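Local coordinates for histidine kinase (Pseudomonas aeruginosa, PDB 7C1I), which probably relays phosphoryl groups between receiver domains of a two-component system as a histidine-containing phosphotransfer protein, at residues R99-A102 against I103-L107. Sequence-based numbering, arbitrary orientation.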
loop_
_atom_site.group_PDB
_atom_site.type_symbol
_atom_site.label_atom_id
_atom_site.label_comp_id
_atom_site.label_asym_id
_atom_site.label_seq_id
_atom_site.Cartn_x
_atom_site.Cartn_y
_atom_site.Cartn_z
ATOM N N ARG A 99 5.387 -2.366 6.384
ATOM C CA ARG A 99 4.416 -3.429 6.759
ATOM C C ARG A 99 4.939 -4.138 8.014
ATOM O O ARG A 99 4.080 -4.291 8.904
ATOM C CB ARG A 99 4.071 -4.304 5.550
ATOM C CG ARG A 99 3.444 -3.518 4.407
ATOM C CD ARG A 99 2.336 -2.512 4.657
ATOM N NE ARG A 99 1.936 -1.940 3.380
ATOM C CZ ARG A 99 0.794 -1.328 3.087
ATOM N NH1 ARG A 99 -0.179 -1.236 3.977
ATOM N NH2 ARG A 99 0.657 -0.802 1.883
ATOM N N GLU A 100 6.251 -4.391 8.081
ATOM C CA GLU A 100 6.844 -5.137 9.223
ATOM C C GLU A 100 6.766 -4.276 10.488
ATOM O O GLU A 100 6.437 -4.752 11.597
ATOM C CB GLU A 100 8.298 -5.493 8.911
ATOM C CG GLU A 100 8.855 -6.365 10.020
ATOM C CD GLU A 100 8.196 -7.712 10.269
ATOM O OE1 GLU A 100 7.552 -8.309 9.383
ATOM O OE2 GLU A 100 8.473 -8.204 11.383
ATOM N N PHE A 101 7.139 -2.998 10.358
ATOM C CA PHE A 101 7.044 -2.000 11.455
ATOM C C PHE A 101 5.606 -1.987 11.984
ATOM O O PHE A 101 5.345 -1.928 13.198
ATOM C CB PHE A 101 7.524 -0.590 11.099
ATOM C CG PHE A 101 7.283 0.339 12.261
ATOM C CD1 PHE A 101 7.983 0.230 13.451
ATOM C CD2 PHE A 101 6.291 1.302 12.201
ATOM C CE1 PHE A 101 7.659 1.082 14.496
ATOM C CE2 PHE A 101 5.988 2.190 13.221
ATOM C CZ PHE A 101 6.727 2.086 14.378
ATOM N N ALA A 102 4.590 -2.080 11.121
ATOM C CA ALA A 102 3.194 -1.986 11.609
ATOM C C ALA A 102 2.950 -3.148 12.577
ATOM O O ALA A 102 2.176 -2.963 13.537
ATOM C CB ALA A 102 2.225 -2.054 10.454
ATOM N N ILE A 103 3.561 -4.306 12.319
ATOM C CA ILE A 103 3.384 -5.482 13.223
ATOM C C ILE A 103 4.065 -5.151 14.555
ATOM O O ILE A 103 3.480 -5.409 15.623
ATOM C CB ILE A 103 3.907 -6.792 12.606
ATOM C CG1 ILE A 103 3.187 -7.109 11.293
ATOM C CG2 ILE A 103 3.892 -7.904 13.645
ATOM C CD1 ILE A 103 3.773 -8.302 10.578
ATOM N N VAL A 104 5.349 -4.791 14.469
ATOM C CA VAL A 104 6.067 -4.489 15.745
ATOM C C VAL A 104 5.281 -3.417 16.505
ATOM O O VAL A 104 5.122 -3.506 17.741
ATOM C CB VAL A 104 7.478 -3.972 15.404
ATOM C CG1 VAL A 104 8.116 -3.514 16.708
ATOM C CG2 VAL A 104 8.185 -5.156 14.765
ATOM N N ARG A 105 4.758 -2.367 15.863
ATOM C CA ARG A 105 4.016 -1.235 16.478
ATOM C C ARG A 105 2.850 -1.849 17.262
ATOM O O ARG A 105 2.678 -1.440 18.428
ATOM C CB ARG A 105 3.612 -0.216 15.407
ATOM C CG ARG A 105 3.048 1.014 16.103
ATOM C CD ARG A 105 2.597 1.999 15.040
ATOM N NE ARG A 105 2.216 3.305 15.552
ATOM C CZ ARG A 105 1.176 3.645 16.304
ATOM N NH1 ARG A 105 0.307 2.710 16.646
ATOM N NH2 ARG A 105 1.046 4.885 16.742
ATOM N N ILE A 106 1.974 -2.619 16.609
ATOM C CA ILE A 106 0.734 -3.001 17.347
ATOM C C ILE A 106 1.152 -3.913 18.506
ATOM O O ILE A 106 0.494 -3.844 19.564
ATOM C CB ILE A 106 -0.308 -3.614 16.389
ATOM C CG1 ILE A 106 -1.571 -3.953 17.188
ATOM C CG2 ILE A 106 0.125 -4.946 15.804
ATOM C CD1 ILE A 106 -2.310 -2.803 17.822
ATOM N N LEU A 107 2.155 -4.782 18.349
ATOM C CA LEU A 107 2.579 -5.680 19.457
ATOM C C LEU A 107 3.111 -4.765 20.566
ATOM O O LEU A 107 2.871 -5.070 21.751
ATOM C CB LEU A 107 3.640 -6.688 19.011
ATOM C CG LEU A 107 3.131 -7.689 17.975
ATOM C CD1 LEU A 107 4.279 -8.541 17.455
ATOM C CD2 LEU A 107 2.071 -8.531 18.669
#
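About two and a half turns of the long helix 90-112 are stitched together here, with F101 and R105 meeting one turn apart. CB of R105 sits over one face of the F101 ring, 4.2 Å from its centroid, a CH-pi contact offset toward the rim, while CD of R105 passes outside the rim, 3.9 Å from F101 CE2. R105 runs extended from CG to NE, with CG anti to the backbone N (chi1 -172°), which carries the guanidinium past the ring rather than stacking on it; the two planes stand 87° apart. Beyond the ring, NE pairs with E34 in a salt bridge and NH1 is hydrogen-bonded to the backbone O of Q45 of the second subunit.

E100 and I103 meet more loosely. The CB bond of E100 points away from I103, but with CG anti to the backbone N the bend at chi2 brings OE1 back to 4.0 Å from I103 CD1; OE2 is hydrogen-bonded to H5 ND1. Underneath, V104 N to E100 O, R105 N to F101 O and I106 N to A102 O are the i to i+4 bonds of a regular alpha-helix, which set F101 and R105 on the same side of it. I103 N makes just weak bonds, to R99 O and E100 O.

F101 also rests on S33 and E34 of helix 22-45, and V104 on F29, so this i to i+4 CH-pi contact sits where two helices pack in the four-helix bundle characteristic of Hpt domains.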